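Side-chain contacts in ORF14 (PDB 2WPX), which binds acetyl-CoA and, as a tandem GCN5-related N-acetyltransferase of the clavulanic acid pathway, probably transfers acyl groups: residues A[22-27]-A[73-78]; A[178-183]-A[276-281]; A[187-192]-A[223-228]; A[300-305]-A[320-325]. All blocks are in the same frame, centred on the assembly; numbering follows the deposited sequence.

Interaction 1 (A[22-27]-A[73-78]); sequences GQWLDL and ALRLAL
Trp-24, on helix 18-33, reaches strand 69-79 through its indole, which meets two residues of the strand in different ways. At the pyrrole end the methyl of Ala-73 lies close to the ring plane, at the edge, with Trp-24 CD1 3.8 Å from Ala-73 CB and Trp-24 NE1 nearly as near. At the benzo end Trp-24 CZ2 lies 3.8 Å from Arg-75 CD, and this approach is oblique to the indole. A chi1 of 175° sets the indole anti to the backbone N of Trp-24 and directs it toward the strand, whose axis passes 10.9 Å from that of the helix segment. Leu-27, one turn on, has a similar first torsion and brings CD2 to 4.0 Å from Ala-73 CB, so that the small alanine is touched by two large side chains. The arginine chain bends at chi3 and places its guanidinium beside the benzo ring, Arg-75 NH1 3.8 Å from Trp-24 CZ2, with the two planes 86° apart. Arg-75 is buried, but its charge is met by a salt bridge to Asp-61 and a hydrogen bond to Ser-49. Helix and strand run almost perpendicular, at 97°, as helix 18-33 crosses one face of the GNAT sheet. Met-46 of helix 43-51 also packs on Trp-24, Leu-91 of strand 84-92 lies against Leu-27, and helix 101-115 covers the other face of the strand at Leu-74.

Interaction 2 (A[178-183]-A[276-281]); sequences AGYSLV and RGHALG
An edge-to-face aromatic pair, Tyr-180 with His-278, joins the start of strand 180-185 to the loop leading into helix 280-295; the histidine side belongs to the second GNAT-family region, and the contact lies away from the bound acetyl-CoA. The edge of the tyrosine is turned toward the face of the imidazole; the centroids are 5.4 Å apart and the planes are inclined at 51°, well short of a perpendicular T. The phenol oxygen makes the nearest approach: Tyr-180 OH sits over one face of the imidazole, displaced toward the rim, 3.6 Å from His-278 CE1. Farther down the phenol, Tyr-180 CE1 is 4.2 Å from His-278 CD2. With CG anti to its carbonyl carbon (chi1 -60°), Tyr-180 directs the phenol toward the 276-281 segment. The directions of the two side chains, as distinct from their ring planes, cross at about a right angle.

Beside the aromatic pair the contact is apolar and looser, with Tyr-180 CE2 4.3 Å from Leu-280 CD2. Leu-280 is buried in the first turn of the helix, just after the N-cap position held by Ala-279, and it also packs on Ala-249 and Val-271 of the neighbouring strands. His-278, by contrast, is exposed.

The hydroxyl of Tyr-180 is hydrogen-bonded to His-275 ND1, which ties it to the residue just before 276-281. This bond probably restrains the phenol oxygen where it overlies the imidazole, leaving the tyrosine related to His-275 by a polar bond and to His-278 by an aromatic contact.

Interaction 3 (A[187-192]-A[223-228]); sequences TITPDE and QFETMR
Glu-225 of helix 222-230 reaches the loop 187-190 and binds its backbone, a carboxylate-to-main-chain link between the loop that follows strand 180-185 and a helix segment of the second GNAT-family region. The CA atoms of Ile-188 and Glu-225 are 6.5 Å apart, the nearest such pair across the segments.

The hydrogen bonding centres on one oxygen. Thr-189 N donates to Glu-225 OE1 at 2.8 Å with an N-H...O angle of 160°, meeting the oxygen on its syn side but 25° out of the carboxylate plane. Tyr-220 OH is a second hydrogen-bonding partner of the same oxygen.

The charge is met on the other oxygen, where Glu-225 OE2 forms a salt bridge with Arg-222 NH2. The same guanidinium nitrogen also bonds to the carbonyl oxygen of Thr-189, so Arg-222 connects both sides of the contact. With these partners the buried carboxylate would be expected to stay ionised.

Its reach follows from the torsions: CG is anti to the carbonyl carbon of Glu-225 and the chain is extended beyond it (chi2 -175°), carrying the acid straight out to the loop.

Van der Waals contact is added by aliphatic branches of the loop. Ile-188, an exposed residue whose side chain runs obliquely to that of the glutamate, flanks the carboxylate with two branches, CG2 and CD1, each 3.7 Å from Glu-225 OE2. The second of these branches also approaches the aliphatic part of the glutamate, Ile-188 CD1 lying 4.1 Å from Glu-225 CB.

Interaction 4 (A[300-305]-A[320-325]); sequences RLVETA and LGFEPY
Phe-322 packs its ring against the side chains of Val-302 and Thr-304, two residues apart on strand 301-307 and pointing to the same side of it. The tight part is the phenyl itself, met over one face by Thr-304 and at its CZ end by Val-302. Thr-304 CG2 makes a CH-pi contact, 4.1 Å from the Phe-322 ring centroid and 28° off the ring normal. Val-302 CG1 lies 3.8 Å from Phe-322 CZ, and the valine carbonyl also approaches obliquely, Val-302 O lying 3.4 Å from Phe-322 CE2. Phe-322 CG is anti to the carbonyl carbon (chi1 -84°), which directs the ring to the strand. Thr-304 turns its methyl to the phenyl while its hydroxyl is hydrogen-bonded to Gln-266 O.

The looser side belongs to Glu-303, whose side chain points away from 320-325 into a partly exposed position and bonds to His-158. Gly-321, with positive phi (102°) in a Schellman motif, ends helix 311-319 and leads directly into Phe-322. The phenylalanine thus lies between that helix, where it touches Asn-317, and strands 149-162 and 263-271, which contribute Leu-161 and Gln-266.

In the fold
Interactions 1 and 4 are buried, each pressing a large aromatic side chain against residues of a strand that has neighbours on both edges; they lie on opposite sides of the chain's centre, about 27 Å apart between centres, in different GNAT-family regions. Interaction 1 is the one near the bound acetyl-CoA, with Leu-27 about 8 Å from it between side chain and ligand. Interactions 2 and 3 are only partly buried. The former is aromatic, its polar bond going to the adjoining His-275; the latter is the polar link, a buried carboxylate holding a loop. Segments 178-183 and 187-192 are near neighbours in sequence, while helix 280-295 leads from interaction 2 toward strand 301-307 of interaction 4.

Interaction 1 (A[22-27]-A[73-78])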
loop_
_atom_site.group_PDB
_atom_site.type_symbol
_atom_site.label_atom_id
_atom_site.label_comp_id
_atom_site.label_asym_id
_atom_site.label_seq_id
_atom_site.Cartn_x
_atom_site.Cartn_y
_atom_site.Cartn_z
ATOM N N GLY A 22 6.153 -16.914 13.723
ATOM C CA GLY A 22 5.741 -16.343 15.005
ATOM C C GLY A 22 6.631 -15.216 15.516
ATOM O O GLY A 22 6.143 -14.148 15.910
ATOM N N GLN A 23 7.940 -15.464 15.512
ATOM C CA GLN A 23 8.935 -14.418 15.793
ATOM C C GLN A 23 8.888 -13.222 14.881
ATOM O O GLN A 23 9.051 -12.117 15.323
ATOM C CB GLN A 23 10.376 -14.995 15.845
ATOM C CG GLN A 23 10.648 -15.468 17.299
ATOM C CD GLN A 23 11.953 -16.210 17.465
ATOM O OE1 GLN A 23 13.018 -15.659 17.193
ATOM N NE2 GLN A 23 11.878 -17.451 17.941
ATOM N N TRP A 24 8.725 -13.444 13.605
ATOM C CA TRP A 24 8.602 -12.339 12.659
ATOM C C TRP A 24 7.345 -11.482 12.952
ATOM O O TRP A 24 7.381 -10.217 12.956
ATOM C CB TRP A 24 8.545 -12.945 11.265
ATOM C CG TRP A 24 8.326 -12.028 10.223
ATOM C CD1 TRP A 24 9.154 -11.048 9.833
ATOM C CD2 TRP A 24 7.206 -12.011 9.324
ATOM N NE1 TRP A 24 8.608 -10.374 8.757
ATOM C CE2 TRP A 24 7.428 -10.977 8.407
ATOM C CE3 TRP A 24 6.031 -12.748 9.230
ATOM C CZ2 TRP A 24 6.505 -10.657 7.388
ATOM C CZ3 TRP A 24 5.139 -12.457 8.201
ATOM C CH2 TRP A 24 5.366 -11.390 7.318
ATOM N N LEU A 25 6.236 -12.168 13.219
ATOM C CA LEU A 25 4.967 -11.514 13.557
ATOM C C LEU A 25 5.209 -10.636 14.798
ATOM O O LEU A 25 4.856 -9.425 14.788
ATOM C CB LEU A 25 3.856 -12.560 13.797
ATOM C CG LEU A 25 3.367 -13.370 12.589
ATOM C CD1 LEU A 25 2.244 -14.313 12.970
ATOM C CD2 LEU A 25 2.868 -12.383 11.529
ATOM N N ASP A 26 5.848 -11.212 15.826
ATOM C CA ASP A 26 6.235 -10.475 17.012
ATOM C C ASP A 26 7.197 -9.314 16.802
ATOM O O ASP A 26 7.063 -8.263 17.398
ATOM C CB ASP A 26 6.835 -11.438 18.014
ATOM C CG ASP A 26 5.816 -12.401 18.533
ATOM O OD1 ASP A 26 6.187 -13.453 19.111
ATOM O OD2 ASP A 26 4.612 -12.102 18.332
ATOM N N LEU A 27 8.229 -9.520 16.014
ATOM C CA LEU A 27 9.100 -8.421 15.683
ATOM C C LEU A 27 8.277 -7.260 15.132
ATOM O O LEU A 27 8.536 -6.092 15.455
ATOM C CB LEU A 27 10.068 -8.878 14.614
ATOM C CG LEU A 27 10.964 -7.819 13.962
ATOM C CD1 LEU A 27 11.984 -7.433 15.005
ATOM C CD2 LEU A 27 11.632 -8.351 12.688
ATOM N N ALA A 73 14.428 -8.437 9.625
ATOM C CA ALA A 73 13.751 -9.110 8.532
ATOM C C ALA A 73 14.020 -8.308 7.287
ATOM O O ALA A 73 14.083 -7.102 7.340
ATOM C CB ALA A 73 12.270 -9.162 8.811
ATOM N N LEU A 74 14.214 -8.993 6.180
ATOM C CA LEU A 74 14.334 -8.331 4.889
ATOM C C LEU A 74 13.381 -8.962 3.888
ATOM O O LEU A 74 13.415 -10.143 3.730
ATOM C CB LEU A 74 15.752 -8.539 4.352
ATOM C CG LEU A 74 16.029 -8.173 2.892
ATOM C CD1 LEU A 74 16.061 -6.665 2.716
ATOM C CD2 LEU A 74 17.357 -8.829 2.432
ATOM N N ARG A 75 12.573 -8.194 3.185
ATOM C CA ARG A 75 11.676 -8.795 2.198
ATOM C C ARG A 75 11.867 -8.077 0.877
ATOM O O ARG A 75 11.761 -6.854 0.819
ATOM C CB ARG A 75 10.209 -8.669 2.649
ATOM C CG ARG A 75 9.900 -9.266 4.065
ATOM C CD ARG A 75 8.353 -9.611 4.230
ATOM N NE ARG A 75 7.840 -10.546 3.202
ATOM C CZ ARG A 75 6.546 -10.725 2.968
ATOM N NH1 ARG A 75 5.658 -10.064 3.704
ATOM N NH2 ARG A 75 6.136 -11.553 2.017
ATOM N N LEU A 76 12.153 -8.833 -0.180
ATOM C CA LEU A 76 12.220 -8.277 -1.513
ATOM C C LEU A 76 11.057 -8.698 -2.343
ATOM O O LEU A 76 10.610 -9.836 -2.254
ATOM C CB LEU A 76 13.461 -8.757 -2.244
ATOM C CG LEU A 76 14.763 -8.137 -1.770
ATOM C CD1 LEU A 76 15.771 -8.326 -2.871
ATOM C CD2 LEU A 76 14.618 -6.662 -1.356
ATOM N N ALA A 77 10.605 -7.811 -3.213
ATOM C CA ALA A 77 9.595 -8.206 -4.218
ATOM C C ALA A 77 10.271 -8.053 -5.540
ATOM O O ALA A 77 10.898 -7.034 -5.801
ATOM C CB ALA A 77 8.316 -7.315 -4.128
ATOM N N LEU A 78 10.178 -9.084 -6.366
ATOM C CA LEU A 78 10.847 -9.061 -7.661
ATOM C C LEU A 78 9.800 -9.084 -8.749
ATOM O O LEU A 78 9.218 -10.137 -9.020
ATOM C CB LEU A 78 11.793 -10.274 -7.837
ATOM C CG LEU A 78 13.005 -10.453 -6.897
ATOM C CD1 LEU A 78 13.868 -9.232 -6.733
ATOM C CD2 LEU A 78 12.583 -10.990 -5.584
#

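Interaction 2 (A[178-183]-A[276-281])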
loop_
_atom_site.group_PDB
_atom_site.type_symbol
_atom_site.label_atom_id
_atom_site.label_comp_id
_atom_site.label_asym_id
_atom_site.label_seq_id
_atom_site.Cartn_x
_atom_site.Cartn_y
_atom_site.Cartn_z
ATOM N N ALA A 178 -27.649 13.852 -13.182
ATOM C CA ALA A 178 -28.504 13.338 -14.239
ATOM C C ALA A 178 -27.628 12.663 -15.259
ATOM O O ALA A 178 -26.532 13.128 -15.556
ATOM C CB ALA A 178 -29.292 14.473 -14.872
ATOM N N GLY A 179 -28.097 11.548 -15.787
ATOM C CA GLY A 179 -27.291 10.767 -16.717
ATOM C C GLY A 179 -26.488 9.668 -16.040
ATOM O O GLY A 179 -25.938 8.779 -16.739
ATOM N N TYR A 180 -26.385 9.708 -14.702
ATOM C CA TYR A 180 -25.528 8.700 -14.001
ATOM C C TYR A 180 -26.252 7.729 -13.075
ATOM O O TYR A 180 -27.319 8.025 -12.610
ATOM C CB TYR A 180 -24.378 9.374 -13.245
ATOM C CG TYR A 180 -23.486 10.161 -14.174
ATOM C CD1 TYR A 180 -23.802 11.482 -14.526
ATOM C CD2 TYR A 180 -22.347 9.571 -14.736
ATOM C CE1 TYR A 180 -22.998 12.199 -15.398
ATOM C CE2 TYR A 180 -21.553 10.262 -15.611
ATOM C CZ TYR A 180 -21.880 11.581 -15.938
ATOM O OH TYR A 180 -21.056 12.276 -16.790
ATOM N N SER A 181 -25.682 6.558 -12.815
ATOM C CA SER A 181 -26.168 5.809 -11.656
ATOM C C SER A 181 -25.064 5.151 -10.867
ATOM O O SER A 181 -24.038 4.747 -11.411
ATOM C CB SER A 181 -27.239 4.811 -12.042
ATOM O OG SER A 181 -26.813 4.157 -13.185
ATOM N N LEU A 182 -25.293 5.039 -9.567
ATOM C CA LEU A 182 -24.332 4.438 -8.657
ATOM C C LEU A 182 -24.479 2.942 -8.677
ATOM O O LEU A 182 -25.592 2.454 -8.595
ATOM C CB LEU A 182 -24.662 4.910 -7.264
ATOM C CG LEU A 182 -24.149 6.332 -7.175
ATOM C CD1 LEU A 182 -24.167 6.714 -5.721
ATOM C CD2 LEU A 182 -22.701 6.389 -7.685
ATOM N N VAL A 183 -23.371 2.218 -8.791
ATOM C CA VAL A 183 -23.364 0.753 -8.515
ATOM C C VAL A 183 -22.324 0.404 -7.404
ATOM O O VAL A 183 -21.308 1.126 -7.216
ATOM C CB VAL A 183 -23.085 -0.061 -9.832
ATOM C CG1 VAL A 183 -21.630 0.152 -10.303
ATOM C CG2 VAL A 183 -23.364 -1.560 -9.673
ATOM N N ARG A 276 -15.163 14.289 -16.169
ATOM C CA ARG A 276 -14.710 15.187 -15.137
ATOM C C ARG A 276 -15.823 16.230 -15.094
ATOM O O ARG A 276 -16.677 16.276 -16.007
ATOM C CB ARG A 276 -13.386 15.878 -15.527
ATOM C CG ARG A 276 -12.149 14.962 -15.812
ATOM C CD ARG A 276 -11.847 13.992 -14.634
ATOM N NE ARG A 276 -11.598 14.694 -13.363
ATOM C CZ ARG A 276 -10.393 15.087 -12.970
ATOM N NH1 ARG A 276 -9.345 14.846 -13.742
ATOM N NH2 ARG A 276 -10.228 15.717 -11.821
ATOM N N GLY A 277 -15.820 17.036 -14.039
ATOM C CA GLY A 277 -16.672 18.205 -13.966
ATOM C C GLY A 277 -18.051 17.958 -13.410
ATOM O O GLY A 277 -18.868 18.856 -13.378
ATOM N N HIS A 278 -18.306 16.736 -12.965
ATOM C CA HIS A 278 -19.585 16.399 -12.335
ATOM C C HIS A 278 -19.436 16.029 -10.864
ATOM O O HIS A 278 -20.370 15.501 -10.249
ATOM C CB HIS A 278 -20.224 15.239 -13.080
ATOM C CG HIS A 278 -20.438 15.515 -14.538
ATOM N ND1 HIS A 278 -19.477 15.273 -15.496
ATOM C CD2 HIS A 278 -21.487 16.069 -15.191
ATOM C CE1 HIS A 278 -19.920 15.674 -16.675
ATOM N NE2 HIS A 278 -21.140 16.151 -16.514
ATOM N N ALA A 279 -18.261 16.270 -10.284
ATOM C CA ALA A 279 -18.075 15.904 -8.859
ATOM C C ALA A 279 -18.271 14.405 -8.555
ATOM O O ALA A 279 -18.703 14.034 -7.466
ATOM C CB ALA A 279 -18.987 16.725 -7.968
ATOM N N LEU A 280 -17.931 13.555 -9.506
ATOM C CA LEU A 280 -17.922 12.104 -9.310
ATOM C C LEU A 280 -17.003 11.643 -8.170
ATOM O O LEU A 280 -17.359 10.778 -7.388
ATOM C CB LEU A 280 -17.509 11.434 -10.611
ATOM C CG LEU A 280 -18.655 11.052 -11.533
ATOM C CD1 LEU A 280 -19.959 11.718 -11.163
ATOM C CD2 LEU A 280 -18.321 11.184 -12.991
ATOM N N GLY A 281 -15.851 12.259 -8.013
ATOM C CA GLY A 281 -14.924 11.761 -6.966
ATOM C C GLY A 281 -15.421 11.956 -5.543
ATOM O O GLY A 281 -15.259 11.082 -4.690
#

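Interaction 3 (A[187-192]-A[223-228])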
loop_
_atom_site.group_PDB
_atom_site.type_symbol
_atom_site.label_atom_id
_atom_site.label_comp_id
_atom_site.label_asym_id
_atom_site.label_seq_id
_atom_site.Cartn_x
_atom_site.Cartn_y
_atom_site.Cartn_z
ATOM N N THR A 187 -15.890 -7.832 -2.648
ATOM C CA THR A 187 -14.491 -8.127 -2.807
ATOM C C THR A 187 -14.187 -8.548 -4.214
ATOM O O THR A 187 -13.098 -8.303 -4.705
ATOM C CB THR A 187 -14.096 -9.247 -1.820
ATOM O OG1 THR A 187 -14.462 -8.823 -0.494
ATOM C CG2 THR A 187 -12.638 -9.494 -1.854
ATOM N N ILE A 188 -15.140 -9.196 -4.870
ATOM C CA ILE A 188 -14.889 -9.683 -6.206
ATOM C C ILE A 188 -15.657 -8.778 -7.155
ATOM O O ILE A 188 -16.848 -8.495 -6.943
ATOM C CB ILE A 188 -15.376 -11.184 -6.373
ATOM C CG1 ILE A 188 -14.734 -12.107 -5.329
ATOM C CG2 ILE A 188 -15.188 -11.649 -7.811
ATOM C CD1 ILE A 188 -13.182 -12.077 -5.412
ATOM N N THR A 189 -14.972 -8.330 -8.195
ATOM C CA THR A 189 -15.585 -7.453 -9.211
ATOM C C THR A 189 -16.446 -8.207 -10.246
ATOM O O THR A 189 -16.003 -9.104 -10.907
ATOM C CB THR A 189 -14.518 -6.530 -9.891
ATOM O OG1 THR A 189 -15.134 -5.673 -10.878
ATOM C CG2 THR A 189 -13.548 -7.345 -10.587
ATOM N N PRO A 190 -17.724 -7.866 -10.352
ATOM C CA PRO A 190 -18.523 -8.541 -11.403
ATOM C C PRO A 190 -17.819 -8.464 -12.792
ATOM O O PRO A 190 -17.251 -7.452 -13.128
ATOM C CB PRO A 190 -19.846 -7.767 -11.379
ATOM C CG PRO A 190 -19.903 -7.256 -9.917
ATOM C CD PRO A 190 -18.468 -6.779 -9.710
ATOM N N ASP A 191 -17.824 -9.557 -13.547
ATOM C CA ASP A 191 -17.324 -9.568 -14.928
ATOM C C ASP A 191 -17.692 -8.285 -15.700
ATOM O O ASP A 191 -16.871 -7.751 -16.431
ATOM C CB ASP A 191 -17.898 -10.778 -15.690
ATOM C CG ASP A 191 -17.473 -12.124 -15.082
ATOM O OD1 ASP A 191 -16.916 -12.153 -13.950
ATOM O OD2 ASP A 191 -17.715 -13.173 -15.733
ATOM N N GLU A 192 -18.922 -7.818 -15.537
ATOM C CA GLU A 192 -19.428 -6.668 -16.227
ATOM C C GLU A 192 -18.527 -5.439 -16.113
ATOM O O GLU A 192 -18.440 -4.652 -17.075
ATOM C CB GLU A 192 -20.797 -6.357 -15.628
ATOM C CG GLU A 192 -21.519 -5.228 -16.249
ATOM C CD GLU A 192 -22.971 -5.154 -15.781
ATOM O OE1 GLU A 192 -23.758 -4.355 -16.336
ATOM O OE2 GLU A 192 -23.347 -5.891 -14.841
ATOM N N GLN A 223 -5.726 -11.957 -9.912
ATOM C CA GLN A 223 -4.793 -12.419 -8.923
ATOM C C GLN A 223 -4.655 -11.410 -7.780
ATOM O O GLN A 223 -4.346 -11.789 -6.661
ATOM C CB GLN A 223 -3.438 -12.738 -9.563
ATOM C CG GLN A 223 -2.589 -13.598 -8.690
ATOM C CD GLN A 223 -1.276 -14.044 -9.333
ATOM O OE1 GLN A 223 -1.136 -14.079 -10.545
ATOM N NE2 GLN A 223 -0.326 -14.400 -8.504
ATOM N N PHE A 224 -4.887 -10.136 -8.076
ATOM C CA PHE A 224 -4.994 -9.118 -7.052
ATOM C C PHE A 224 -6.093 -9.473 -6.062
ATOM O O PHE A 224 -5.873 -9.476 -4.859
ATOM C CB PHE A 224 -5.277 -7.745 -7.662
ATOM C CG PHE A 224 -4.076 -7.059 -8.174
ATOM C CD1 PHE A 224 -3.017 -6.759 -7.322
ATOM C CD2 PHE A 224 -3.992 -6.661 -9.517
ATOM C CE1 PHE A 224 -1.857 -6.107 -7.821
ATOM C CE2 PHE A 224 -2.881 -5.992 -9.997
ATOM C CZ PHE A 224 -1.801 -5.732 -9.158
ATOM N N GLU A 225 -7.277 -9.770 -6.590
ATOM C CA GLU A 225 -8.386 -10.222 -5.767
ATOM C C GLU A 225 -8.045 -11.485 -4.973
ATOM O O GLU A 225 -8.357 -11.551 -3.811
ATOM C CB GLU A 225 -9.639 -10.486 -6.605
ATOM C CG GLU A 225 -10.147 -9.288 -7.334
ATOM C CD GLU A 225 -11.453 -9.506 -8.060
ATOM O OE1 GLU A 225 -12.186 -8.527 -8.180
ATOM O OE2 GLU A 225 -11.737 -10.652 -8.520
ATOM N N THR A 226 -7.428 -12.481 -5.616
ATOM C CA THR A 226 -7.117 -13.721 -4.903
ATOM C C THR A 226 -6.031 -13.521 -3.832
ATOM O O THR A 226 -6.117 -14.152 -2.775
ATOM C CB THR A 226 -6.770 -14.933 -5.823
ATOM O OG1 THR A 226 -5.471 -14.763 -6.419
ATOM C CG2 THR A 226 -7.822 -15.093 -6.901
ATOM N N MET A 227 -5.064 -12.633 -4.103
ATOM C CA MET A 227 -4.025 -12.290 -3.138
ATOM C C MET A 227 -4.643 -11.691 -1.854
ATOM O O MET A 227 -4.296 -12.087 -0.750
ATOM C CB MET A 227 -2.975 -11.356 -3.756
ATOM C CG MET A 227 -2.032 -10.724 -2.772
ATOM S SD MET A 227 -1.184 -9.291 -3.423
ATOM C CE MET A 227 -2.575 -8.146 -3.486
ATOM N N ARG A 228 -5.573 -10.762 -2.048
ATOM C CA ARG A 228 -6.351 -10.141 -1.012
ATOM C C ARG A 228 -7.118 -11.127 -0.153
ATOM O O ARG A 228 -7.099 -11.064 1.052
ATOM C CB ARG A 228 -7.359 -9.189 -1.647
ATOM C CG ARG A 228 -7.071 -7.771 -1.392
ATOM C CD ARG A 228 -6.745 -7.026 -2.634
ATOM N NE ARG A 228 -6.538 -5.588 -2.404
ATOM C CZ ARG A 228 -5.869 -4.791 -3.234
ATOM N NH1 ARG A 228 -5.328 -5.293 -4.345
ATOM N NH2 ARG A 228 -5.741 -3.489 -2.955
#

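Interaction 4 (A[300-305]-A[320-325])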
loop_
_atom_site.group_PDB
_atom_site.type_symbol
_atom_site.label_atom_id
_atom_site.label_comp_id
_atom_site.label_asym_id
_atom_site.label_seq_id
_atom_site.Cartn_x
_atom_site.Cartn_y
_atom_site.Cartn_z
ATOM N N ARG A 300 -13.256 3.711 12.033
ATOM C CA ARG A 300 -13.178 4.992 12.705
ATOM C C ARG A 300 -12.011 5.694 12.062
ATOM O O ARG A 300 -12.010 6.947 11.932
ATOM C CB ARG A 300 -12.907 4.742 14.185
ATOM C CG ARG A 300 -13.993 5.067 15.203
ATOM C CD ARG A 300 -15.451 4.900 14.792
ATOM N NE ARG A 300 -16.194 6.082 15.231
ATOM C CZ ARG A 300 -17.010 6.792 14.443
ATOM N NH1 ARG A 300 -17.256 6.395 13.190
ATOM N NH2 ARG A 300 -17.613 7.883 14.916
ATOM N N LEU A 301 -11.003 4.891 11.662
ATOM C CA LEU A 301 -9.763 5.463 11.095
ATOM C C LEU A 301 -9.475 4.981 9.702
ATOM O O LEU A 301 -9.334 3.760 9.450
ATOM C CB LEU A 301 -8.542 5.195 11.992
ATOM C CG LEU A 301 -8.583 5.676 13.453
ATOM C CD1 LEU A 301 -7.460 4.986 14.300
ATOM C CD2 LEU A 301 -8.377 7.157 13.490
ATOM N N VAL A 302 -9.379 5.920 8.764
ATOM C CA VAL A 302 -9.285 5.546 7.376
ATOM C C VAL A 302 -8.049 6.198 6.810
ATOM O O VAL A 302 -7.801 7.382 7.013
ATOM C CB VAL A 302 -10.541 5.976 6.607
ATOM C CG1 VAL A 302 -10.443 5.543 5.132
ATOM C CG2 VAL A 302 -11.765 5.406 7.261
ATOM N N GLU A 303 -7.205 5.421 6.167
ATOM C CA GLU A 303 -6.012 5.995 5.586
ATOM C C GLU A 303 -6.093 5.935 4.051
ATOM O O GLU A 303 -6.808 5.083 3.463
ATOM C CB GLU A 303 -4.759 5.254 6.085
ATOM C CG GLU A 303 -4.538 3.919 5.404
ATOM C CD GLU A 303 -3.307 3.176 5.955
ATOM O OE1 GLU A 303 -2.174 3.571 5.637
ATOM O OE2 GLU A 303 -3.490 2.199 6.705
ATOM N N THR A 304 -5.350 6.835 3.411
ATOM C CA THR A 304 -5.221 6.820 1.981
ATOM C C THR A 304 -3.894 7.508 1.581
ATOM O O THR A 304 -3.209 8.069 2.465
ATOM C CB THR A 304 -6.432 7.570 1.329
ATOM O OG1 THR A 304 -6.605 7.154 -0.039
ATOM C CG2 THR A 304 -6.256 9.103 1.441
ATOM N N ALA A 305 -3.540 7.468 0.285
ATOM C CA ALA A 305 -2.317 8.117 -0.189
ATOM C C ALA A 305 -2.460 8.549 -1.622
ATOM O O ALA A 305 -2.892 7.771 -2.469
ATOM C CB ALA A 305 -1.086 7.158 -0.089
ATOM N N LEU A 320 -13.075 16.160 2.563
ATOM C CA LEU A 320 -13.789 15.090 3.255
ATOM C C LEU A 320 -13.254 14.894 4.685
ATOM O O LEU A 320 -13.711 14.007 5.391
ATOM C CB LEU A 320 -13.641 13.766 2.494
ATOM C CG LEU A 320 -14.724 13.378 1.470
ATOM C CD1 LEU A 320 -14.855 14.500 0.485
ATOM C CD2 LEU A 320 -14.382 12.089 0.770
ATOM N N GLY A 321 -12.257 15.691 5.098
ATOM C CA GLY A 321 -11.699 15.541 6.442
ATOM C C GLY A 321 -10.352 14.798 6.475
ATOM O O GLY A 321 -9.742 14.657 7.550
ATOM N N PHE A 322 -9.884 14.307 5.325
ATOM C CA PHE A 322 -8.590 13.653 5.311
ATOM C C PHE A 322 -7.482 14.694 5.661
ATOM O O PHE A 322 -7.514 15.803 5.156
ATOM C CB PHE A 322 -8.297 12.942 3.978
ATOM C CG PHE A 322 -8.881 11.549 3.867
ATOM C CD1 PHE A 322 -10.119 11.337 3.249
ATOM C CD2 PHE A 322 -8.187 10.453 4.354
ATOM C CE1 PHE A 322 -10.636 10.082 3.108
ATOM C CE2 PHE A 322 -8.687 9.161 4.230
ATOM C CZ PHE A 322 -9.919 8.962 3.626
ATOM N N GLU A 323 -6.538 14.323 6.543
ATOM C CA GLU A 323 -5.432 15.214 6.911
ATOM C C GLU A 323 -4.096 14.552 6.600
ATOM O O GLU A 323 -3.849 13.399 6.967
ATOM C CB GLU A 323 -5.511 15.640 8.384
ATOM C CG GLU A 323 -6.790 16.365 8.713
ATOM C CD GLU A 323 -6.936 16.731 10.209
ATOM O OE1 GLU A 323 -6.852 15.842 11.077
ATOM O OE2 GLU A 323 -7.156 17.922 10.515
ATOM N N PRO A 324 -3.247 15.274 5.872
ATOM C CA PRO A 324 -1.914 14.768 5.538
ATOM C C PRO A 324 -1.118 14.567 6.822
ATOM O O PRO A 324 -1.018 15.463 7.643
ATOM C CB PRO A 324 -1.312 15.883 4.670
ATOM C CG PRO A 324 -2.506 16.672 4.196
ATOM C CD PRO A 324 -3.518 16.602 5.300
ATOM N N TYR A 325 -0.574 13.377 6.989
ATOM C CA TYR A 325 0.157 13.040 8.186
ATOM C C TYR A 325 1.671 12.827 7.964
ATOM O O TYR A 325 2.467 13.410 8.677
ATOM C CB TYR A 325 -0.441 11.801 8.802
ATOM C CG TYR A 325 -0.001 11.666 10.206
ATOM C CD1 TYR A 325 -0.652 12.374 11.227
ATOM C CD2 TYR A 325 1.066 10.844 10.541
ATOM C CE1 TYR A 325 -0.250 12.265 12.534
ATOM C CE2 TYR A 325 1.468 10.715 11.856
ATOM C CZ TYR A 325 0.808 11.434 12.845
ATOM O OH TYR A 325 1.207 11.308 14.173
#